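Side-chain contacts in L-talarate/galactarate dehydratase (Salmonella typhimurium, PDB 2PP0), which catalyses the magnesium-dependent dehydration of L-talarate and galactarate to 5-keto-4-deoxy-D-glucarate and also epimerises L-talarate to galactarate: residues R208-V213 with L223-N228; K181-S186 with G192-K197; I64-S69 with E74-S79. All coordinates share one frame; numbering follows the deposited sequence.

Contacts 1 and 2 lie in the barrel domain, with centres about 10 Å apart, and use neighbouring strands of one parallel sheet; strand 194-197 of contact 2 leads along the chain into helix 203-217 of contact 1. Contact 3 belongs to the N-terminal domain, its centre about 38 Å from that of contact 1 and about 33 Å from that of contact 2. In contacts 1 and 2 every touching residue is buried and no hydrogen bond crosses between the segments, so helix meets strand through side chains. Contact 3 pairs two strands through backbone hydrogen bonds, buries the most surface (386 Å²), and includes partly exposed charged residues.

Contact 1. Residues R208-V213 with L223-N228; sequences RRLTAV and LMVDAN
Helix 208-213 runs nearly antiparallel to strand 223-226 (163° between directions), their axes 10.5 Å apart at closest, with Leu210 placed opposite Val225 and Val213 opposite Leu223. That spacing is bridged by four aliphatic side chains. Leu210 extends with CG anti to its backbone N (chi1 -176°), which carries CD1 across to both strand residues: it lies 3.6 Å from CG1 of Val225 and 3.8 Å from CD2 of Leu223. CD2 of Leu210 also approaches CG1 of Val225, at 4.0 Å, so CG1 of Val225 faces both methyls of Leu210, the two side chains crossing at about a right angle. One turn further along, CG1 of Val213 meets the other branch of Leu223, CD1, at 4.0 Å. Leu223 therefore divides its methyls between two helix residues. Phe246 and Leu196 also touch Leu210.

This is the helix-to-second-strand packing of the beta-alpha-beta unit formed by strand 194-197, helix 203-217 and strand 223-226. Beyond Val225 the strand delivers Asp226, a magnesium ligand, whose OD1 accepts from Asn228 N at 2.9 Å in an Asx turn. Its OD2 forms a salt bridge with Lys197 NZ, and Asn228 binds substrate. The chemistry is thus segregated: purely apolar contacts join helix and strand, while the polar groups of metal and substrate binding gather at the C-terminal end of the strand.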
ATOM      1  N   ARG B 208     -14.076  37.641  16.999  1.00 43.94           N
ATOM      2  CA  ARG B 208     -15.153  37.737  17.976  1.00 44.46           C
ATOM      3  C   ARG B 208     -15.818  36.380  18.188  1.00 44.66           C
ATOM      4  O   ARG B 208     -15.967  35.919  19.321  1.00 45.76           O
ATOM      5  CB  ARG B 208     -16.190  38.756  17.503  1.00 44.98           C
ATOM      6  CG  ARG B 208     -17.445  38.805  18.357  1.00 46.47           C
ATOM      7  CD  ARG B 208     -18.383  39.907  17.908  1.00 47.06           C
ATOM      8  NE  ARG B 208     -19.615  39.899  18.688  1.00 50.02           N
ATOM      9  CZ  ARG B 208     -20.623  39.055  18.492  1.00 50.67           C
ATOM     10  NH1 ARG B 208     -20.556  38.146  17.528  1.00 51.88           N
ATOM     11  NH2 ARG B 208     -21.697  39.115  19.269  1.00 52.41           N
ATOM     12  N   ARG B 209     -16.220  35.743  17.094  1.00 43.83           N
ATOM     13  CA  ARG B 209     -16.861  34.440  17.173  1.00 42.62           C
ATOM     14  C   ARG B 209     -15.904  33.403  17.755  1.00 42.85           C
ATOM     15  O   ARG B 209     -16.291  32.611  18.615  1.00 44.14           O
ATOM     16  CB  ARG B 209     -17.341  34.010  15.783  1.00 41.13           C
ATOM     17  CG  ARG B 209     -18.493  34.852  15.260  1.00 39.33           C
ATOM     18  CD  ARG B 209     -18.552  34.875  13.738  1.00 40.17           C
ATOM     19  NE  ARG B 209     -18.934  33.597  13.139  1.00 40.33           N
ATOM     20  CZ  ARG B 209     -20.131  33.032  13.269  1.00 39.77           C
ATOM     21  NH1 ARG B 209     -21.078  33.623  13.987  1.00 40.81           N
ATOM     22  NH2 ARG B 209     -20.389  31.882  12.664  1.00 39.11           N
ATOM     23  N   LEU B 210     -14.652  33.420  17.299  1.00 43.01           N
ATOM     24  CA  LEU B 210     -13.654  32.466  17.778  1.00 42.01           C
ATOM     25  C   LEU B 210     -13.400  32.623  19.277  1.00 42.96           C
ATOM     26  O   LEU B 210     -13.246  31.632  19.993  1.00 42.58           O
ATOM     27  CB  LEU B 210     -12.338  32.627  17.003  1.00 41.36           C
ATOM     28  CG  LEU B 210     -11.202  31.635  17.299  1.00 40.53           C
ATOM     29  CD1 LEU B 210     -11.683  30.206  17.082  1.00 40.38           C
ATOM     30  CD2 LEU B 210     -10.020  31.930  16.392  1.00 39.96           C
ATOM     31  N   THR B 211     -13.358  33.863  19.755  1.00 43.19           N
ATOM     32  CA  THR B 211     -13.123  34.106  21.176  1.00 43.93           C
ATOM     33  C   THR B 211     -14.302  33.608  22.010  1.00 44.00           C
ATOM     34  O   THR B 211     -14.120  33.058  23.099  1.00 43.99           O
ATOM     35  CB  THR B 211     -12.904  35.612  21.476  1.00 45.10           C
ATOM     36  OG1 THR B 211     -14.082  36.352  21.125  1.00 49.22           O
ATOM     37  CG2 THR B 211     -11.719  36.145  20.686  1.00 42.53           C
ATOM     38  N   ALA B 212     -15.511  33.802  21.490  1.00 43.95           N
ATOM     39  CA  ALA B 212     -16.717  33.369  22.182  1.00 43.88           C
ATOM     40  C   ALA B 212     -16.779  31.845  22.262  1.00 44.86           C
ATOM     41  O   ALA B 212     -17.233  31.289  23.265  1.00 46.27           O
ATOM     42  CB  ALA B 212     -17.951  33.906  21.467  1.00 43.13           C
ATOM     43  N   VAL B 213     -16.326  31.171  21.205  1.00 44.73           N
ATOM     44  CA  VAL B 213     -16.335  29.711  21.168  1.00 44.28           C
ATOM     45  C   VAL B 213     -15.283  29.101  22.092  1.00 44.83           C
ATOM     46  O   VAL B 213     -15.559  28.120  22.787  1.00 45.09           O
ATOM     47  CB  VAL B 213     -16.111  29.177  19.738  1.00 43.76           C
ATOM     48  CG1 VAL B 213     -16.038  27.653  19.759  1.00 42.78           C
ATOM     49  CG2 VAL B 213     -17.243  29.631  18.834  1.00 43.03           C
ATOM     50  N   LEU B 223     -10.061  22.750  19.492  1.00 36.77           N
ATOM     51  CA  LEU B 223     -10.710  23.756  18.655  1.00 35.76           C
ATOM     52  C   LEU B 223      -9.852  24.019  17.418  1.00 35.30           C
ATOM     53  O   LEU B 223      -8.629  24.097  17.502  1.00 34.54           O
ATOM     54  CB  LEU B 223     -10.907  25.055  19.439  1.00 36.12           C
ATOM     55  CG  LEU B 223     -11.525  26.238  18.687  1.00 35.55           C
ATOM     56  CD1 LEU B 223     -12.879  25.858  18.101  1.00 36.99           C
ATOM     57  CD2 LEU B 223     -11.673  27.398  19.648  1.00 36.73           C
ATOM     58  N   MET B 224     -10.502  24.142  16.267  1.00 34.64           N
ATOM     59  CA  MET B 224      -9.786  24.386  15.024  1.00 34.59           C
ATOM     60  C   MET B 224     -10.577  25.354  14.151  1.00 34.22           C
ATOM     61  O   MET B 224     -11.769  25.562  14.378  1.00 35.45           O
ATOM     62  CB  MET B 224      -9.541  23.054  14.284  1.00 32.48           C
ATOM     63  CG  MET B 224     -10.692  22.037  14.348  1.00 34.40           C
ATOM     64  SD  MET B 224     -10.550  20.742  15.640  1.00 25.56           S
ATOM     65  CE  MET B 224     -11.514  21.322  16.789  1.00 34.29           C
ATOM     66  N   VAL B 225      -9.913  25.968  13.173  1.00 34.07           N
ATOM     67  CA  VAL B 225     -10.604  26.894  12.277  1.00 32.74           C
ATOM     68  C   VAL B 225     -10.309  26.568  10.824  1.00 32.65           C
ATOM     69  O   VAL B 225      -9.322  25.892  10.515  1.00 29.98           O
ATOM     70  CB  VAL B 225     -10.234  28.374  12.561  1.00 33.32           C
ATOM     71  CG1 VAL B 225     -10.574  28.719  14.000  1.00 34.46           C
ATOM     72  CG2 VAL B 225      -8.762  28.620  12.280  1.00 33.01           C
ATOM     73  N   ASP B 226     -11.172  27.064   9.939  1.00 32.30           N
ATOM     74  CA  ASP B 226     -11.067  26.823   8.503  1.00 33.23           C
ATOM     75  C   ASP B 226     -11.431  28.099   7.724  1.00 33.83           C
ATOM     76  O   ASP B 226     -12.559  28.583   7.820  1.00 33.45           O
ATOM     77  CB  ASP B 226     -12.023  25.681   8.137  1.00 32.94           C
ATOM     78  CG  ASP B 226     -11.979  25.314   6.672  1.00 34.35           C
ATOM     79  OD1 ASP B 226     -11.201  25.930   5.915  1.00 36.31           O
ATOM     80  OD2 ASP B 226     -12.733  24.400   6.278  1.00 34.92           O
ATOM     81  N   ALA B 227     -10.481  28.636   6.958  1.00 33.38           N
ATOM     82  CA  ALA B 227     -10.721  29.860   6.183  1.00 33.20           C
ATOM     83  C   ALA B 227     -11.176  29.593   4.756  1.00 34.17           C
ATOM     84  O   ALA B 227     -11.531  30.522   4.028  1.00 35.77           O
ATOM     85  CB  ALA B 227      -9.467  30.718   6.162  1.00 32.38           C
ATOM     86  N   ASN B 228     -11.156  28.327   4.350  1.00 32.55           N
ATOM     87  CA  ASN B 228     -11.571  27.958   3.003  1.00 32.52           C
ATOM     88  C   ASN B 228     -10.937  28.818   1.899  1.00 33.19           C
ATOM     89  O   ASN B 228     -11.628  29.287   0.987  1.00 32.93           O
ATOM     90  CB  ASN B 228     -13.102  28.000   2.895  1.00 32.68           C
ATOM     91  CG  ASN B 228     -13.765  26.752   3.478  1.00 32.65           C
ATOM     92  OD1 ASN B 228     -13.760  25.686   2.860  1.00 35.88           O
ATOM     93  ND2 ASN B 228     -14.320  26.880   4.672  1.00 29.98           N
TER

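Contact 2. Residues K181-S186 with G192-K197; sequences KNVVIS and GGIKLK
Ile194 meets Val183 and Ser186, one helical turn apart, with the two arms of its side chain. Its CG2 branch lies anti to the backbone N and approaches CG2 of Val183 at 4.3 Å. The longer arm starts beside the backbone N (chi1 -67°) and bends again at chi2 (-63°), placing CD1 4.1 Å from CB of Ser186. The hydroxyl of Ser186 has a different partner: OG donates to Asn182 O over 2.8 Å, from above the carbonyl plane, while Ser186 N reaches the same oxygen at 2.7 Å. Two donors thus grip one helix carbonyl.

In the enolase-superfamily barrel, this joins helix 176-188 to the strand that follows it in the chain. Ile194 faces the helix layer and also touches Leu217 of helix 203-217, as does Val183. In the active site, NZ of the substrate-binding Lys195 bridges Glu252 and Glu348, and NZ of Lys197, the proton acceptor, pairs with Asp226.

The whole contact is small (111 Å²) and rests on the two arms of Ile194; against this buried side, Lys181 and Val184 lie on the exposed outer part of the helix. The second subunit covers the helix at Ser186: its Tyr12 OH hydrogen-bonds to Ser186 OG, and its Val10 packs on Ile185 and Ser186.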
ATOM      1  N   LYS B 181     -24.970  27.116  20.626  1.00 43.91           N
ATOM      2  CA  LYS B 181     -25.962  26.108  20.983  1.00 44.22           C
ATOM      3  C   LYS B 181     -25.583  24.775  20.337  1.00 44.40           C
ATOM      4  O   LYS B 181     -25.834  23.707  20.902  1.00 45.03           O
ATOM      5  CB  LYS B 181     -27.360  26.521  20.513  1.00 44.16           C
ATOM      6  CG  LYS B 181     -27.967  27.703  21.261  1.00 45.36           C
ATOM      7  CD  LYS B 181     -29.380  27.988  20.770  1.00 45.28           C
ATOM      8  CE  LYS B 181     -29.946  29.251  21.403  1.00 46.38           C
ATOM      9  NZ  LYS B 181     -31.322  29.557  20.906  1.00 48.71           N
ATOM     10  N   ASN B 182     -24.984  24.835  19.150  1.00 43.90           N
ATOM     11  CA  ASN B 182     -24.575  23.611  18.463  1.00 43.20           C
ATOM     12  C   ASN B 182     -23.401  22.980  19.204  1.00 42.31           C
ATOM     13  O   ASN B 182     -23.289  21.755  19.270  1.00 43.38           O
ATOM     14  CB  ASN B 182     -24.177  23.904  17.012  1.00 42.93           C
ATOM     15  CG  ASN B 182     -25.317  24.491  16.202  1.00 42.69           C
ATOM     16  OD1 ASN B 182     -26.471  24.073  16.332  1.00 42.62           O
ATOM     17  ND2 ASN B 182     -24.995  25.457  15.346  1.00 41.93           N
ATOM     18  N   VAL B 183     -22.528  23.822  19.755  1.00 41.44           N
ATOM     19  CA  VAL B 183     -21.372  23.343  20.506  1.00 41.21           C
ATOM     20  C   VAL B 183     -21.865  22.507  21.680  1.00 41.27           C
ATOM     21  O   VAL B 183     -21.315  21.443  21.974  1.00 41.87           O
ATOM     22  CB  VAL B 183     -20.526  24.514  21.049  1.00 40.67           C
ATOM     23  CG1 VAL B 183     -19.553  24.014  22.104  1.00 41.00           C
ATOM     24  CG2 VAL B 183     -19.755  25.162  19.913  1.00 41.62           C
ATOM     25  N   VAL B 184     -22.904  23.001  22.348  1.00 40.90           N
ATOM     26  CA  VAL B 184     -23.492  22.299  23.483  1.00 41.36           C
ATOM     27  C   VAL B 184     -24.081  20.966  23.022  1.00 41.41           C
ATOM     28  O   VAL B 184     -23.822  19.922  23.624  1.00 43.13           O
ATOM     29  CB  VAL B 184     -24.605  23.141  24.134  1.00 41.01           C
ATOM     30  CG1 VAL B 184     -25.301  22.337  25.227  1.00 41.33           C
ATOM     31  CG2 VAL B 184     -24.012  24.415  24.709  1.00 39.17           C
ATOM     32  N   ILE B 185     -24.864  21.008  21.949  1.00 41.88           N
ATOM     33  CA  ILE B 185     -25.480  19.802  21.402  1.00 41.34           C
ATOM     34  C   ILE B 185     -24.411  18.778  21.021  1.00 42.04           C
ATOM     35  O   ILE B 185     -24.505  17.596  21.368  1.00 41.13           O
ATOM     36  CB  ILE B 185     -26.318  20.126  20.145  1.00 40.79           C
ATOM     37  CG1 ILE B 185     -27.471  21.063  20.515  1.00 41.39           C
ATOM     38  CG2 ILE B 185     -26.847  18.840  19.521  1.00 40.36           C
ATOM     39  CD1 ILE B 185     -28.397  21.401  19.353  1.00 40.45           C
ATOM     40  N   SER B 186     -23.393  19.251  20.309  1.00 41.54           N
ATOM     41  CA  SER B 186     -22.294  18.410  19.849  1.00 40.74           C
ATOM     42  C   SER B 186     -21.520  17.786  21.000  1.00 41.20           C
ATOM     43  O   SER B 186     -21.268  16.580  21.017  1.00 41.98           O
ATOM     44  CB  SER B 186     -21.339  19.236  18.983  1.00 39.50           C
ATOM     45  OG  SER B 186     -22.003  19.716  17.827  1.00 39.57           O
ATOM     46  N   GLY B 192     -15.566  15.138  19.886  1.00 32.79           N
ATOM     47  CA  GLY B 192     -14.220  15.321  20.398  1.00 31.55           C
ATOM     48  C   GLY B 192     -13.535  16.613  19.994  1.00 32.37           C
ATOM     49  O   GLY B 192     -12.420  16.888  20.431  1.00 33.62           O
ATOM     50  N   GLY B 193     -14.195  17.412  19.163  1.00 32.55           N
ATOM     51  CA  GLY B 193     -13.602  18.664  18.732  1.00 32.47           C
ATOM     52  C   GLY B 193     -14.583  19.529  17.968  1.00 31.52           C
ATOM     53  O   GLY B 193     -15.606  19.048  17.486  1.00 32.57           O
ATOM     54  N   ILE B 194     -14.260  20.812  17.845  1.00 33.58           N
ATOM     55  CA  ILE B 194     -15.123  21.765  17.151  1.00 33.13           C
ATOM     56  C   ILE B 194     -14.334  22.613  16.164  1.00 34.15           C
ATOM     57  O   ILE B 194     -13.313  23.188  16.525  1.00 34.15           O
ATOM     58  CB  ILE B 194     -15.798  22.737  18.158  1.00 33.14           C
ATOM     59  CG1 ILE B 194     -16.785  21.979  19.048  1.00 32.90           C
ATOM     60  CG2 ILE B 194     -16.489  23.879  17.403  1.00 32.02           C
ATOM     61  CD1 ILE B 194     -17.948  21.348  18.285  1.00 33.64           C
ATOM     62  N   LYS B 195     -14.806  22.700  14.923  1.00 34.54           N
ATOM     63  CA  LYS B 195     -14.123  23.530  13.940  1.00 35.42           C
ATOM     64  C   LYS B 195     -15.034  24.693  13.585  1.00 35.67           C
ATOM     65  O   LYS B 195     -16.225  24.508  13.328  1.00 36.17           O
ATOM     66  CB  LYS B 195     -13.780  22.749  12.664  1.00 35.70           C
ATOM     67  CG  LYS B 195     -13.045  23.612  11.637  1.00 34.00           C
ATOM     68  CD  LYS B 195     -12.474  22.807  10.484  1.00 34.59           C
ATOM     69  CE  LYS B 195     -13.554  22.265   9.576  1.00 31.89           C
ATOM     70  NZ  LYS B 195     -12.934  21.469   8.483  1.00 32.69           N
ATOM     71  N   LEU B 196     -14.469  25.893  13.585  1.00 36.22           N
ATOM     72  CA  LEU B 196     -15.226  27.092  13.264  1.00 37.07           C
ATOM     73  C   LEU B 196     -14.798  27.637  11.907  1.00 36.40           C
ATOM     74  O   LEU B 196     -13.604  27.706  11.603  1.00 37.01           O
ATOM     75  CB  LEU B 196     -14.996  28.163  14.337  1.00 38.79           C
ATOM     76  CG  LEU B 196     -15.699  29.507  14.121  1.00 39.71           C
ATOM     77  CD1 LEU B 196     -17.207  29.311  14.154  1.00 38.32           C
ATOM     78  CD2 LEU B 196     -15.256  30.494  15.197  1.00 39.85           C
ATOM     79  N   LYS B 197     -15.773  28.001  11.085  1.00 35.54           N
ATOM     80  CA  LYS B 197     -15.473  28.565   9.780  1.00 35.59           C
ATOM     81  C   LYS B 197     -15.092  30.029   9.977  1.00 35.73           C
ATOM     82  O   LYS B 197     -15.798  30.769  10.662  1.00 36.65           O
ATOM     83  CB  LYS B 197     -16.694  28.469   8.861  1.00 34.48           C
ATOM     84  CG  LYS B 197     -17.112  27.049   8.527  1.00 33.65           C
ATOM     85  CD  LYS B 197     -16.033  26.326   7.726  1.00 36.38           C
ATOM     86  CE  LYS B 197     -16.416  24.874   7.446  1.00 37.10           C
ATOM     87  NZ  LYS B 197     -15.388  24.193   6.616  1.00 38.73           N
TER

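Contact 3. Residues I64-S69 with E74-S79; sequences IAEIRS and EGVGFS
The beta hairpin of strands 57-69 and 74-81, part of the N-terminal domain's antiparallel sheet, brings Ala65 opposite Gly77 and Ile67 opposite Gly75 as hydrogen-bonded pairs. The segment axes approach to 4.7 Å at 164°. Each of these pairs is closed by two backbone bonds: Ala65 N to Gly77 O (2.9 Å) and Gly77 N to Ala65 O (3.1 Å), then Ile67 N to Gly75 O and Gly75 N to Ile67 O (both 2.9 Å). CA-H...O contacts reinforce them, including Val76 CA to Ala65 O at 3.3 Å.

The non-hydrogen-bonded pairs, Ile64-Phe78, Glu66-Val76 and Arg68-Glu74, direct their side chains to the opposite face from Ala65 and Ile67. Diagonally across, Ile64 and Val76 lie side by side and point the same way, their CG2 methyls 4.0 Å apart. Ile64 CG1 lies near Phe78 CB (4.3 Å), while the rest of the Phe78 side chain leads away from residues 64-69, and Phe78 also packs on Leu353. At the turn end, Arg68 is extended from CG to NE and its guanidinium lies over the aliphatic part of Glu74: Glu74 CG is 3.7 Å above one face, offset toward the rim. Glu74 bends at chi2 (-78°), and its carboxylate is turned 51° from the guanidinium plane. The charged groups do not pair: Glu74 OE2 instead makes a salt bridge with Lys145, and Glu66 OE2 one with Arg385.

Strand 28-40 continues the sheet beyond strand 57-69, bonding the backbones of Ile64, Glu66 and Arg68, whereas strand 74-81 is outermost within this chain. Helix 127-146 covers the Ala65 and Ile67 face through Pro134 and Leu139, and its Asp141 accepts from the backbone N of Val76.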
ATOM      1  N   ILE B  64     -23.315   7.045  -7.019  1.00 31.93           N
ATOM      2  CA  ILE B  64     -23.156   5.734  -6.405  1.00 30.85           C
ATOM      3  C   ILE B  64     -22.865   4.642  -7.416  1.00 30.87           C
ATOM      4  O   ILE B  64     -23.391   4.651  -8.529  1.00 31.54           O
ATOM      5  CB  ILE B  64     -24.446   5.342  -5.650  1.00 31.54           C
ATOM      6  CG1 ILE B  64     -24.867   6.479  -4.731  1.00 31.35           C
ATOM      7  CG2 ILE B  64     -24.229   4.068  -4.842  1.00 29.59           C
ATOM      8  CD1 ILE B  64     -26.265   6.311  -4.168  1.00 32.74           C
ATOM      9  N   ALA B  65     -22.014   3.700  -7.025  1.00 30.52           N
ATOM     10  CA  ALA B  65     -21.695   2.564  -7.875  1.00 30.05           C
ATOM     11  C   ALA B  65     -21.970   1.295  -7.076  1.00 31.45           C
ATOM     12  O   ALA B  65     -21.627   1.204  -5.895  1.00 31.68           O
ATOM     13  CB  ALA B  65     -20.236   2.601  -8.310  1.00 30.35           C
ATOM     14  N   GLU B  66     -22.612   0.330  -7.722  1.00 31.54           N
ATOM     15  CA  GLU B  66     -22.917  -0.954  -7.097  1.00 30.79           C
ATOM     16  C   GLU B  66     -22.392  -1.992  -8.075  1.00 30.49           C
ATOM     17  O   GLU B  66     -22.707  -1.943  -9.265  1.00 28.88           O
ATOM     18  CB  GLU B  66     -24.424  -1.105  -6.902  1.00 31.20           C
ATOM     19  CG  GLU B  66     -25.025  -0.049  -5.991  1.00 31.41           C
ATOM     20  CD  GLU B  66     -26.538  -0.091  -5.971  1.00 35.94           C
ATOM     21  OE1 GLU B  66     -27.097  -1.094  -5.474  1.00 35.15           O
ATOM     22  OE2 GLU B  66     -27.171   0.874  -6.457  1.00 34.80           O
ATOM     23  N   ILE B  67     -21.565  -2.907  -7.575  1.00 28.60           N
ATOM     24  CA  ILE B  67     -20.955  -3.943  -8.400  1.00 27.99           C
ATOM     25  C   ILE B  67     -21.242  -5.326  -7.813  1.00 29.23           C
ATOM     26  O   ILE B  67     -21.153  -5.520  -6.601  1.00 27.85           O
ATOM     27  CB  ILE B  67     -19.411  -3.752  -8.468  1.00 29.15           C
ATOM     28  CG1 ILE B  67     -19.074  -2.337  -8.954  1.00 30.64           C
ATOM     29  CG2 ILE B  67     -18.786  -4.789  -9.398  1.00 26.81           C
ATOM     30  CD1 ILE B  67     -17.568  -2.029  -8.958  1.00 29.85           C
ATOM     31  N   ARG B  68     -21.602  -6.274  -8.673  1.00 29.38           N
ATOM     32  CA  ARG B  68     -21.880  -7.641  -8.239  1.00 31.44           C
ATOM     33  C   ARG B  68     -21.045  -8.605  -9.062  1.00 30.43           C
ATOM     34  O   ARG B  68     -20.929  -8.458 -10.278  1.00 31.21           O
ATOM     35  CB  ARG B  68     -23.377  -7.955  -8.373  1.00 31.94           C
ATOM     36  CG  ARG B  68     -24.183  -7.370  -7.228  1.00 33.86           C
ATOM     37  CD  ARG B  68     -25.688  -7.479  -7.419  1.00 37.61           C
ATOM     38  NE  ARG B  68     -26.377  -6.831  -6.304  1.00 39.41           N
ATOM     39  CZ  ARG B  68     -26.432  -7.323  -5.065  1.00 43.60           C
ATOM     40  NH1 ARG B  68     -25.851  -8.483  -4.775  1.00 43.25           N
ATOM     41  NH2 ARG B  68     -27.044  -6.640  -4.107  1.00 44.26           N
ATOM     42  N   SER B  69     -20.448  -9.583  -8.391  1.00 30.19           N
ATOM     43  CA  SER B  69     -19.595 -10.557  -9.066  1.00 31.42           C
ATOM     44  C   SER B  69     -20.286 -11.896  -9.323  1.00 31.41           C
ATOM     45  O   SER B  69     -21.305 -12.223  -8.712  1.00 30.55           O
ATOM     46  CB  SER B  69     -18.334 -10.807  -8.237  1.00 32.24           C
ATOM     47  OG  SER B  69     -18.665 -11.485  -7.036  1.00 32.93           O
ATOM     48  N   GLU B  74     -20.709  -8.577  -3.457  1.00 35.74           N
ATOM     49  CA  GLU B  74     -21.322  -7.298  -3.748  1.00 36.11           C
ATOM     50  C   GLU B  74     -20.492  -6.162  -3.154  1.00 34.67           C
ATOM     51  O   GLU B  74     -19.890  -6.308  -2.092  1.00 33.31           O
ATOM     52  CB  GLU B  74     -22.751  -7.324  -3.189  1.00 38.54           C
ATOM     53  CG  GLU B  74     -23.365  -6.002  -2.805  1.00 43.66           C
ATOM     54  CD  GLU B  74     -22.868  -5.489  -1.469  1.00 45.31           C
ATOM     55  OE1 GLU B  74     -22.799  -6.276  -0.497  1.00 46.30           O
ATOM     56  OE2 GLU B  74     -22.556  -4.286  -1.389  1.00 48.38           O
ATOM     57  N   GLY B  75     -20.443  -5.038  -3.860  1.00 31.69           N
ATOM     58  CA  GLY B  75     -19.689  -3.899  -3.370  1.00 30.40           C
ATOM     59  C   GLY B  75     -20.402  -2.599  -3.682  1.00 28.88           C
ATOM     60  O   GLY B  75     -21.077  -2.491  -4.704  1.00 28.23           O
ATOM     61  N   VAL B  76     -20.267  -1.617  -2.799  1.00 28.70           N
ATOM     62  CA  VAL B  76     -20.896  -0.324  -3.011  1.00 29.38           C
ATOM     63  C   VAL B  76     -19.918   0.792  -2.647  1.00 30.51           C
ATOM     64  O   VAL B  76     -19.141   0.668  -1.701  1.00 29.83           O
ATOM     65  CB  VAL B  76     -22.181  -0.185  -2.159  1.00 30.22           C
ATOM     66  CG1 VAL B  76     -21.832  -0.202  -0.681  1.00 30.80           C
ATOM     67  CG2 VAL B  76     -22.918   1.092  -2.529  1.00 28.91           C
ATOM     68  N   GLY B  77     -19.962   1.880  -3.410  1.00 28.93           N
ATOM     69  CA  GLY B  77     -19.083   3.009  -3.163  1.00 29.53           C
ATOM     70  C   GLY B  77     -19.691   4.264  -3.761  1.00 29.39           C
ATOM     71  O   GLY B  77     -20.662   4.183  -4.512  1.00 27.79           O
ATOM     72  N   PHE B  78     -19.136   5.428  -3.441  1.00 29.01           N
ATOM     73  CA  PHE B  78     -19.694   6.661  -3.981  1.00 29.13           C
ATOM     74  C   PHE B  78     -18.707   7.815  -4.008  1.00 28.34           C
ATOM     75  O   PHE B  78     -17.662   7.779  -3.357  1.00 26.92           O
ATOM     76  CB  PHE B  78     -20.914   7.082  -3.153  1.00 29.62           C
ATOM     77  CG  PHE B  78     -20.570   7.567  -1.766  1.00 31.19           C
ATOM     78  CD1 PHE B  78     -20.222   8.898  -1.544  1.00 30.94           C
ATOM     79  CD2 PHE B  78     -20.561   6.683  -0.686  1.00 31.52           C
ATOM     80  CE1 PHE B  78     -19.866   9.345  -0.266  1.00 33.34           C
ATOM     81  CE2 PHE B  78     -20.207   7.116   0.594  1.00 32.66           C
ATOM     82  CZ  PHE B  78     -19.859   8.449   0.807  1.00 34.46           C
ATOM     83  N   SER B  79     -19.057   8.835  -4.786  1.00 28.66           N
ATOM     84  CA  SER B  79     -18.276  10.062  -4.876  1.00 29.70           C
ATOM     85  C   SER B  79     -19.338  11.153  -4.778  1.00 30.71           C
ATOM     86  O   SER B  79     -20.534  10.853  -4.685  1.00 28.13           O
ATOM     87  CB  SER B  79     -17.490  10.155  -6.196  1.00 32.22           C
ATOM     88  OG  SER B  79     -18.333  10.219  -7.328  1.00 36.30           O
TER